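Local coordinates for hypothetical protein (Bacteroides caccae, PDB 4M8R), which is of unknown function but joins an Ig-like N-terminal domain to a WD40-like domain that probably forms a beta-propeller, at residues A[175-180]-A[186-191]; A[209-214]-A[218-223]; A[359-364]-A[396-401]. One frame throughout, in Å; residues are numbered along the deposited sequence.

Contact 1: residues A[175-180]-A[186-191]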
loop_
_atom_site.group_PDB
_atom_site.type_symbol
_atom_site.label_atom_id
_atom_site.label_comp_id
_atom_site.label_asym_id
_atom_site.label_seq_id
_atom_site.Cartn_x
_atom_site.Cartn_y
_atom_site.Cartn_z
ATOM N N GLN A 175 -2.158 20.444 29.608
ATOM C CA GLN A 175 -1.768 20.499 28.202
ATOM C C GLN A 175 -0.993 19.254 27.791
ATOM O O GLN A 175 -0.323 18.634 28.616
ATOM C CB GLN A 175 -0.889 21.716 27.944
ATOM C CG GLN A 175 -1.553 23.038 28.268
ATOM C CD GLN A 175 -0.889 24.197 27.546
ATOM O OE1 GLN A 175 -0.791 24.195 26.318
ATOM N NE2 GLN A 175 -0.452 25.202 28.301
ATOM N N PRO A 176 -1.073 18.887 26.503
ATOM C CA PRO A 176 -0.353 17.719 26.020
ATOM C C PRO A 176 1.119 17.998 25.728
ATOM O O PRO A 176 1.451 19.034 25.140
ATOM C CB PRO A 176 -1.093 17.362 24.733
ATOM C CG PRO A 176 -1.642 18.652 24.254
ATOM C CD PRO A 176 -1.982 19.434 25.482
ATOM N N PHE A 177 1.973 17.059 26.135
ATOM C CA PHE A 177 3.407 17.100 25.858
ATOM C C PHE A 177 3.903 15.777 25.301
ATOM O O PHE A 177 3.331 14.729 25.578
ATOM C CB PHE A 177 4.174 17.393 27.137
ATOM C CG PHE A 177 3.992 18.787 27.630
ATOM C CD1 PHE A 177 4.846 19.794 27.211
ATOM C CD2 PHE A 177 2.962 19.095 28.500
ATOM C CE1 PHE A 177 4.682 21.087 27.661
ATOM C CE2 PHE A 177 2.790 20.384 28.948
ATOM C CZ PHE A 177 3.651 21.382 28.530
ATOM N N PHE A 178 4.988 15.846 24.536
ATOM C CA PHE A 178 5.690 14.670 24.048
ATOM C C PHE A 178 7.082 14.636 24.664
ATOM O O PHE A 178 7.841 15.598 24.540
ATOM C CB PHE A 178 5.802 14.727 22.524
ATOM C CG PHE A 178 6.654 13.635 21.925
ATOM C CD1 PHE A 178 6.178 12.334 21.836
ATOM C CD2 PHE A 178 7.916 13.915 21.429
ATOM C CE1 PHE A 178 6.953 11.333 21.282
ATOM C CE2 PHE A 178 8.696 12.918 20.868
ATOM C CZ PHE A 178 8.218 11.625 20.794
ATOM N N LEU A 179 7.399 13.542 25.357
ATOM C CA LEU A 179 8.750 13.307 25.855
ATOM C C LEU A 179 9.504 12.462 24.842
ATOM O O LEU A 179 9.125 11.327 24.597
ATOM C CB LEU A 179 8.720 12.579 27.202
ATOM C CG LEU A 179 10.086 12.077 27.681
ATOM C CD1 LEU A 179 11.029 13.247 27.927
ATOM C CD2 LEU A 179 9.931 11.230 28.931
ATOM N N ASP A 180 10.571 13.019 24.276
ATOM C CA ASP A 180 11.356 12.354 23.235
ATOM C C ASP A 180 12.424 11.478 23.879
ATOM O O ASP A 180 13.284 11.984 24.593
ATOM C CB ASP A 180 12.008 13.413 22.331
ATOM C CG ASP A 180 12.748 12.815 21.135
ATOM O OD1 ASP A 180 13.261 11.679 21.228
ATOM O OD2 ASP A 180 12.825 13.496 20.088
ATOM N N TRP A 186 11.284 17.740 26.277
ATOM C CA TRP A 186 9.829 17.854 26.240
ATOM C C TRP A 186 9.400 18.786 25.113
ATOM O O TRP A 186 9.985 19.850 24.939
ATOM C CB TRP A 186 9.324 18.408 27.567
ATOM C CG TRP A 186 9.615 17.526 28.722
ATOM C CD1 TRP A 186 10.723 17.553 29.520
ATOM C CD2 TRP A 186 8.786 16.471 29.222
ATOM N NE1 TRP A 186 10.633 16.580 30.486
ATOM C CE2 TRP A 186 9.450 15.905 30.325
ATOM C CE3 TRP A 186 7.543 15.952 28.844
ATOM C CZ2 TRP A 186 8.916 14.843 31.051
ATOM C CZ3 TRP A 186 7.013 14.901 29.568
ATOM C CH2 TRP A 186 7.699 14.357 30.658
ATOM N N LYS A 187 8.376 18.387 24.360
ATOM C CA LYS A 187 7.820 19.216 23.291
ATOM C C LYS A 187 6.341 19.453 23.540
ATOM O O LYS A 187 5.590 18.503 23.728
ATOM C CB LYS A 187 7.971 18.517 21.938
ATOM C CG LYS A 187 9.377 18.051 21.593
ATOM C CD LYS A 187 10.352 19.206 21.474
ATOM C CE LYS A 187 11.697 18.721 20.952
ATOM N NZ LYS A 187 12.772 19.713 21.223
ATOM N N ALA A 188 5.919 20.713 23.539
ATOM C CA ALA A 188 4.496 21.029 23.627
ATOM C C ALA A 188 3.798 20.589 22.348
ATOM O O ALA A 188 4.350 20.739 21.258
ATOM C CB ALA A 188 4.289 22.514 23.849
ATOM N N LEU A 189 2.594 20.035 22.488
ATOM C CA LEU A 189 1.835 19.543 21.341
ATOM C C LEU A 189 0.705 20.472 20.903
ATOM O O LEU A 189 0.248 20.383 19.767
ATOM C CB LEU A 189 1.285 18.143 21.631
ATOM C CG LEU A 189 2.348 17.047 21.761
ATOM C CD1 LEU A 189 1.703 15.720 22.125
ATOM C CD2 LEU A 189 3.162 16.902 20.486
ATOM N N SER A 190 0.250 21.351 21.791
ATOM C CA SER A 190 -0.814 22.296 21.454
ATOM C C SER A 190 -0.245 23.692 21.251
ATOM O O SER A 190 0.665 24.115 21.962
ATOM C CB SER A 190 -1.889 22.321 22.535
ATOM O OG SER A 190 -2.675 21.143 22.494
ATOM N N PHE A 191 -0.782 24.398 20.266
ATOM C CA PHE A 191 -0.354 25.758 19.997
ATOM C C PHE A 191 -0.888 26.707 21.065
ATOM O O PHE A 191 -0.129 27.489 21.626
ATOM C CB PHE A 191 -0.799 26.217 18.607
ATOM C CG PHE A 191 -0.188 27.516 18.193
ATOM C CD1 PHE A 191 1.126 27.562 17.755
ATOM C CD2 PHE A 191 -0.909 28.701 18.277
ATOM C CE1 PHE A 191 1.701 28.765 17.390
ATOM C CE2 PHE A 191 -0.340 29.906 17.915
ATOM C CZ PHE A 191 0.965 29.939 17.469
HETATM O O HOH W 1 0.936 21.773 24.482
#

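Contact 2: residues A[209-214]-A[218-223]. With PO4 (phosphate ion), chain D; PO4 (phosphate ion), chain C.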
loop_
_atom_site.group_PDB
_atom_site.type_symbol
_atom_site.label_atom_id
_atom_site.label_comp_id
_atom_site.label_asym_id
_atom_site.label_seq_id
_atom_site.Cartn_x
_atom_site.Cartn_y
_atom_site.Cartn_z
ATOM N N ALA A 209 -7.174 14.967 21.479
ATOM C CA ALA A 209 -7.372 15.541 22.801
ATOM C C ALA A 209 -8.654 16.359 22.833
ATOM O O ALA A 209 -8.996 17.023 21.854
ATOM C CB ALA A 209 -6.182 16.402 23.189
ATOM N N ILE A 210 -9.369 16.285 23.950
ATOM C CA ILE A 210 -10.547 17.106 24.164
ATOM C C ILE A 210 -10.081 18.356 24.908
ATOM O O ILE A 210 -9.563 18.265 26.017
ATOM C CB ILE A 210 -11.629 16.347 24.956
ATOM C CG1 ILE A 210 -12.055 15.090 24.186
ATOM C CG2 ILE A 210 -12.837 17.236 25.194
ATOM C CD1 ILE A 210 -12.830 14.078 25.003
ATOM N N GLN A 211 -10.241 19.514 24.279
ATOM C CA GLN A 211 -9.703 20.760 24.814
ATOM C C GLN A 211 -10.717 21.881 24.739
ATOM O O GLN A 211 -11.615 21.860 23.899
ATOM C CB GLN A 211 -8.458 21.178 24.043
ATOM C CG GLN A 211 -7.330 20.168 24.091
ATOM C CD GLN A 211 -6.093 20.678 23.385
ATOM O OE1 GLN A 211 -6.123 20.958 22.186
ATOM N NE2 GLN A 211 -4.992 20.796 24.122
ATOM N N GLN A 212 -10.549 22.860 25.624
ATOM C CA GLN A 212 -11.478 23.976 25.749
ATOM C C GLN A 212 -11.179 25.046 24.701
ATOM O O GLN A 212 -10.390 25.962 24.940
ATOM C CB GLN A 212 -11.390 24.564 27.156
ATOM C CG GLN A 212 -12.417 25.639 27.434
ATOM C CD GLN A 212 -12.541 25.938 28.914
ATOM O OE1 GLN A 212 -11.538 26.110 29.610
ATOM N NE2 GLN A 212 -13.772 25.985 29.407
ATOM N N ARG A 213 -11.823 24.918 23.544
ATOM C CA ARG A 213 -11.624 25.841 22.423
ATOM C C ARG A 213 -12.163 27.242 22.720
ATOM O O ARG A 213 -11.677 28.226 22.164
ATOM C CB ARG A 213 -12.287 25.279 21.158
ATOM C CG ARG A 213 -11.995 26.052 19.878
ATOM C CD ARG A 213 -12.530 25.311 18.665
ATOM N NE ARG A 213 -12.174 25.985 17.421
ATOM C CZ ARG A 213 -12.613 25.638 16.214
ATOM N NH1 ARG A 213 -13.443 24.615 16.058
ATOM N NH2 ARG A 213 -12.215 26.323 15.147
ATOM N N GLY A 214 -13.172 27.322 23.588
ATOM C CA GLY A 214 -13.733 28.603 24.005
ATOM C C GLY A 214 -14.643 28.446 25.208
ATOM O O GLY A 214 -14.185 28.101 26.296
ATOM N N SER A 218 -13.861 21.015 22.419
ATOM C CA SER A 218 -13.787 20.477 21.062
ATOM C C SER A 218 -12.751 19.370 20.993
ATOM O O SER A 218 -11.907 19.238 21.876
ATOM C CB SER A 218 -13.399 21.569 20.066
ATOM O OG SER A 218 -14.431 22.523 19.927
ATOM N N LEU A 219 -12.821 18.581 19.927
ATOM C CA LEU A 219 -11.894 17.480 19.718
ATOM C C LEU A 219 -10.758 17.945 18.810
ATOM O O LEU A 219 -11.009 18.517 17.756
ATOM C CB LEU A 219 -12.630 16.298 19.090
ATOM C CG LEU A 219 -11.832 15.008 18.910
ATOM C CD1 LEU A 219 -11.386 14.456 20.255
ATOM C CD2 LEU A 219 -12.670 13.991 18.156
ATOM N N TYR A 220 -9.524 17.698 19.233
ATOM C CA TYR A 220 -8.332 18.152 18.520
ATOM C C TYR A 220 -7.430 16.984 18.161
ATOM O O TYR A 220 -7.394 15.980 18.865
ATOM C CB TYR A 220 -7.497 19.081 19.403
ATOM C CG TYR A 220 -8.024 20.488 19.582
ATOM C CD1 TYR A 220 -9.124 20.742 20.392
ATOM C CD2 TYR A 220 -7.385 21.568 18.979
ATOM C CE1 TYR A 220 -9.591 22.034 20.573
ATOM C CE2 TYR A 220 -7.843 22.861 19.156
ATOM C CZ TYR A 220 -8.940 23.090 19.952
ATOM O OH TYR A 220 -9.389 24.374 20.116
ATOM N N ASN A 221 -6.682 17.142 17.075
ATOM C CA ASN A 221 -5.568 16.261 16.776
ATOM C C ASN A 221 -4.299 16.921 17.277
ATOM O O ASN A 221 -3.919 17.979 16.792
ATOM C CB ASN A 221 -5.460 16.021 15.276
ATOM C CG ASN A 221 -4.384 15.015 14.929
ATOM O OD1 ASN A 221 -3.296 15.028 15.503
ATOM N ND2 ASN A 221 -4.690 14.124 13.999
ATOM N N VAL A 222 -3.634 16.292 18.239
ATOM C CA VAL A 222 -2.455 16.890 18.864
ATOM C C VAL A 222 -1.176 16.138 18.559
ATOM O O VAL A 222 -0.134 16.459 19.115
ATOM C CB VAL A 222 -2.628 17.030 20.395
ATOM C CG1 VAL A 222 -3.804 17.931 20.696
ATOM C CG2 VAL A 222 -2.806 15.678 21.072
ATOM N N SER A 223 -1.247 15.133 17.691
ATOM C CA SER A 223 -0.055 14.384 17.307
ATOM C C SER A 223 0.431 14.714 15.889
ATOM O O SER A 223 1.517 14.291 15.500
ATOM C CB SER A 223 -0.305 12.882 17.445
ATOM O OG SER A 223 -1.320 12.443 16.559
HETATM P P PO4 D . -9.410 28.612 16.316
HETATM O O1 PO4 D . -7.907 28.668 16.452
HETATM O O2 PO4 D . -9.814 27.982 15.003
HETATM O O3 PO4 D . -10.017 27.803 17.437
HETATM O O4 PO4 D . -9.915 30.031 16.356
HETATM P P PO4 C . -14.111 25.633 12.119
HETATM O O1 PO4 C . -13.167 26.802 11.908
HETATM O O2 PO4 C . -14.554 25.078 10.789
HETATM O O3 PO4 C . -13.410 24.551 12.887
HETATM O O4 PO4 C . -15.291 26.083 12.937
#

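Contact 3: residues A[359-364]-A[396-401]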
loop_
_atom_site.group_PDB
_atom_site.type_symbol
_atom_site.label_atom_id
_atom_site.label_comp_id
_atom_site.label_asym_id
_atom_site.label_seq_id
_atom_site.Cartn_x
_atom_site.Cartn_y
_atom_site.Cartn_z
ATOM N N GLU A 359 -22.100 -8.080 29.598
ATOM C CA GLU A 359 -21.634 -8.856 30.743
ATOM C C GLU A 359 -20.129 -9.057 30.603
ATOM O O GLU A 359 -19.606 -9.014 29.488
ATOM C CB GLU A 359 -22.356 -10.200 30.830
ATOM C CG GLU A 359 -23.814 -10.096 31.270
ATOM C CD GLU A 359 -23.996 -9.945 32.774
ATOM O OE1 GLU A 359 -22.990 -9.849 33.511
ATOM O OE2 GLU A 359 -25.160 -9.925 33.228
ATOM N N PRO A 360 -19.415 -9.252 31.728
ATOM C CA PRO A 360 -17.955 -9.294 31.631
ATOM C C PRO A 360 -17.453 -10.464 30.793
ATOM O O PRO A 360 -18.063 -11.526 30.798
ATOM C CB PRO A 360 -17.493 -9.453 33.090
ATOM C CG PRO A 360 -18.697 -9.257 33.945
ATOM C CD PRO A 360 -19.892 -9.529 33.091
ATOM N N PHE A 361 -16.365 -10.250 30.059
ATOM C CA PHE A 361 -15.658 -11.345 29.393
ATOM C C PHE A 361 -14.474 -11.806 30.248
ATOM O O PHE A 361 -13.875 -12.844 29.978
ATOM C CB PHE A 361 -15.198 -10.939 27.983
ATOM C CG PHE A 361 -14.225 -9.791 27.960
ATOM C CD1 PHE A 361 -12.867 -10.011 28.139
ATOM C CD2 PHE A 361 -14.665 -8.494 27.739
ATOM C CE1 PHE A 361 -11.969 -8.957 28.112
ATOM C CE2 PHE A 361 -13.775 -7.440 27.712
ATOM C CZ PHE A 361 -12.425 -7.671 27.897
ATOM N N ALA A 362 -14.131 -11.009 31.260
ATOM C CA ALA A 362 -13.088 -11.354 32.219
ATOM C C ALA A 362 -13.360 -10.643 33.539
ATOM O O ALA A 362 -13.778 -9.486 33.555
ATOM C CB ALA A 362 -11.720 -10.967 31.682
ATOM N N GLN A 363 -13.116 -11.350 34.637
ATOM C CA GLN A 363 -13.410 -10.864 35.983
ATOM C C GLN A 363 -12.293 -11.353 36.896
ATOM O O GLN A 363 -11.943 -12.530 36.869
ATOM C CB GLN A 363 -14.776 -11.402 36.445
ATOM C CG GLN A 363 -15.038 -11.399 37.957
ATOM C CD GLN A 363 -15.911 -10.246 38.434
ATOM O OE1 GLN A 363 -17.022 -10.049 37.936
ATOM N NE2 GLN A 363 -15.422 -9.494 39.422
ATOM N N LEU A 364 -11.730 -10.449 37.692
ATOM C CA LEU A 364 -10.672 -10.813 38.633
ATOM C C LEU A 364 -11.004 -10.335 40.038
ATOM O O LEU A 364 -10.815 -9.162 40.359
ATOM C CB LEU A 364 -9.343 -10.223 38.174
ATOM C CG LEU A 364 -8.854 -10.785 36.839
ATOM C CD1 LEU A 364 -7.725 -9.932 36.304
ATOM C CD2 LEU A 364 -8.413 -12.235 36.982
ATOM N N SER A 396 0.016 -8.621 33.394
ATOM C CA SER A 396 -0.567 -9.755 32.680
ATOM C C SER A 396 -1.279 -9.364 31.388
ATOM O O SER A 396 -1.921 -8.316 31.312
ATOM C CB SER A 396 -1.541 -10.491 33.600
ATOM O OG SER A 396 -1.680 -11.843 33.203
ATOM N N ASP A 397 -1.149 -10.220 30.378
ATOM C CA ASP A 397 -1.822 -10.039 29.089
ATOM C C ASP A 397 -3.099 -10.868 29.040
ATOM O O ASP A 397 -3.104 -12.021 29.463
ATOM C CB ASP A 397 -0.920 -10.490 27.926
ATOM C CG ASP A 397 0.039 -9.410 27.452
ATOM O OD1 ASP A 397 0.014 -8.269 27.971
ATOM O OD2 ASP A 397 0.828 -9.713 26.538
ATOM N N PHE A 398 -4.172 -10.281 28.520
ATOM C CA PHE A 398 -5.378 -11.038 28.197
ATOM C C PHE A 398 -5.510 -11.151 26.684
ATOM O O PHE A 398 -5.480 -10.140 25.983
ATOM C CB PHE A 398 -6.619 -10.356 28.760
ATOM C CG PHE A 398 -7.869 -11.171 28.602
ATOM C CD1 PHE A 398 -8.113 -12.254 29.436
ATOM C CD2 PHE A 398 -8.797 -10.865 27.617
ATOM C CE1 PHE A 398 -9.265 -13.010 29.296
ATOM C CE2 PHE A 398 -9.949 -11.617 27.470
ATOM C CZ PHE A 398 -10.186 -12.689 28.312
ATOM N N ASP A 399 -5.655 -12.378 26.189
ATOM C CA ASP A 399 -5.797 -12.630 24.759
ATOM C C ASP A 399 -7.269 -12.877 24.441
ATOM O O ASP A 399 -7.856 -13.858 24.905
ATOM C CB ASP A 399 -4.939 -13.829 24.338
ATOM C CG ASP A 399 -5.091 -14.171 22.868
ATOM O OD1 ASP A 399 -4.679 -13.359 22.019
ATOM O OD2 ASP A 399 -5.625 -15.254 22.554
ATOM N N TRP A 400 -7.860 -11.985 23.654
ATOM C CA TRP A 400 -9.277 -12.066 23.320
ATOM C C TRP A 400 -9.685 -13.417 22.724
ATOM O O TRP A 400 -10.756 -13.938 23.039
ATOM C CB TRP A 400 -9.667 -10.954 22.342
ATOM C CG TRP A 400 -11.092 -11.057 21.954
ATOM C CD1 TRP A 400 -11.600 -11.655 20.839
ATOM C CD2 TRP A 400 -12.213 -10.602 22.713
ATOM N NE1 TRP A 400 -12.971 -11.581 20.845
ATOM C CE2 TRP A 400 -13.373 -10.939 21.986
ATOM C CE3 TRP A 400 -12.348 -9.931 23.933
ATOM C CZ2 TRP A 400 -14.652 -10.629 22.437
ATOM C CZ3 TRP A 400 -13.621 -9.622 24.382
ATOM C CH2 TRP A 400 -14.757 -9.973 23.635
ATOM N N ASN A 401 -8.837 -13.974 21.864
ATOM C CA ASN A 401 -9.197 -15.174 21.104
ATOM C C ASN A 401 -9.159 -16.455 21.936
ATOM O O ASN A 401 -9.949 -17.365 21.697
ATOM C CB ASN A 401 -8.318 -15.311 19.856
ATOM C CG ASN A 401 -8.521 -14.164 18.870
ATOM O OD1 ASN A 401 -9.239 -14.306 17.881
ATOM N ND2 ASN A 401 -7.898 -13.019 19.143
#

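Contact 1: residues A[175-180]-A[186-191]
Phe-178 and Lys-187 form an antiparallel hydrogen-bonded pair, and the two short strand axes run at 147° to each other. Phe-178 N gives its hydrogen to Lys-187 O at 2.8 Å, and Lys-187 N returns one to Phe-178 O. Leu-189 N extends the pairing to Pro-176 O at 3.1 Å, but it sits 35° out of the carbonyl plane. A water takes the N-H of Ser-190, at the point where the chain leaves the strand, and probably bridges to Pro-176 O. On one face of the sheet Trp-186 leans across Leu-179. Its CG is anti to its carbonyl carbon (chi1 -63°), which swings the indole over its cross-strand partner. Leu-179 CB lies over the six-membered ring, 4.0 Å from its centroid, in a CH-pi contact. Leu-179 CD1 covers the same indole nearer its middle. Phe-177 CB approaches CE3 of the indole, and the Phe-177 ring reaches Ala-188.

Strands 173-180 and 186-188 form a beta hairpin, the last two strands of a four-stranded antiparallel sheet, consistent with a blade of the WD40-like domain. His-149 and Phe-152 meet the Trp-186 ring edge-to-face.

The other face carries Phe-178 and Lys-187. The CG of Lys-187 lies at the edge of the Phe-178 ring. Leu-189 CD2 packs on Phe-178 CB at 4.0 Å. At the open end of the hairpin, Ser-190 OG lies 3.2 Å from Pro-176 CG. That hydroxyl has its polar partner in the Gln-211 amide.

Contact 2: residues A[209-214]-A[218-223]
Gln-211 turns its CG beside its own backbone N (chi1 -60°), and the chain extended beyond it carries the amide over one face of the Tyr-220 ring. The planes of amide and ring stand 83° apart. OE1 sits above the ring, offset toward its rim, 3.3 Å from Tyr-220 CG. Gln-211 CB covers the CD1-CE1 side of the ring. The amide nitrogen points elsewhere, to the hydroxyls of Ser-190 and Thr-196, and these fix the rotation of the group. Arg-213 places its CG anti to its backbone N (chi1 -172°) and stays straight to NE. Its first methylenes therefore cross the phenol end, and Tyr-220 OH lies 3.1 Å from Arg-213 CG.

The strands 208-212 and 217-221 make a beta hairpin in a mixed sheet of the WD40-like domain. Ala-209 with Tyr-220 and Gln-211 with Ser-218 are hydrogen-bonded pairs, with Ser-218 N to Gln-211 O at 2.8 Å. Between them, Ile-210 and Leu-219 form a non-hydrogen-bonded pair, and their CG1 and CD1 atoms meet on the other face of the sheet. Ala-209 CB packs on Val-222 CG1 at 3.8 Å.

The guanidinium of Arg-213 holds two phosphate ions, probably from the crystallisation liquor, at its edge. NE binds O3 of the chain D phosphate at 2.8 Å, and NH2 binds O2 of the same ion at 2.9 Å. NH1 and NH2 share O3 of the chain C phosphate. The phosphates are also bonded by Arg-49, Arg-89 and Lys-105 of the second subunit and by Asn-238 of this chain. With an alanine here, the phosphates would probably lose the guanidinium that bridges them, and Tyr-220 OH its CG and CD neighbours.

Contact 3: residues A[359-364]-A[396-401]
An aromatic cluster of Phe-361, Phe-398 and Trp-400 joins two neighbouring four-stranded antiparallel sheets, consistent with adjacent blades of a beta-propeller. Strand 355-364 is outermost in the first sheet, and strand 394-399 lies inside the second. No backbone hydrogen bond links the two segments. Trp-400 meets Phe-361 edge-to-face. The CZ3 corner of the indole stands over the centre of the Phe-361 ring, 3.6 Å from CG, and the planes are 69° apart. Phe-361 holds its ring between its own backbone N and carbonyl carbon (chi1 62°), and this presents one face to the indole.

The rim of the same ring is used by Phe-398. Phe-398 CE2 comes to 3.4 Å from Phe-361 CD1, and the two planes are inclined at 41°. Ala-362 CB covers one face of the Phe-398 ring, 4.0 Å from CE1. Trp-405 and Ile-382 also pack on Phe-398, while Phe-309 meets the indole edge-to-face and Lys-403 makes a cation-pi contact with it.

The three contacting pairs across the segments are all carbon to carbon. The join between the two sheets here therefore rests on ring shape and apolar burial, with no hydrogen bond between the segments.

In the fold
The three contacts follow one another along the chain, each closing before the next opens, and all lie in the WD40-like domain. Contacts 1 and 2 are beta hairpins in successive sheets. Their centres are 13 Å apart and they touch, with Leu-189 packed on the carbonyl of Val-222 and Pro-176 beside the amide of Gln-211. Contact 3 is 33 Å from contact 1 and 32 Å from contact 2, centre to centre, with no touch. It joins two later sheets through side chains alone. Hairpin pairing within sheets and apolar packing between them are together consistent with a propeller. Contact 2 also faces the second subunit.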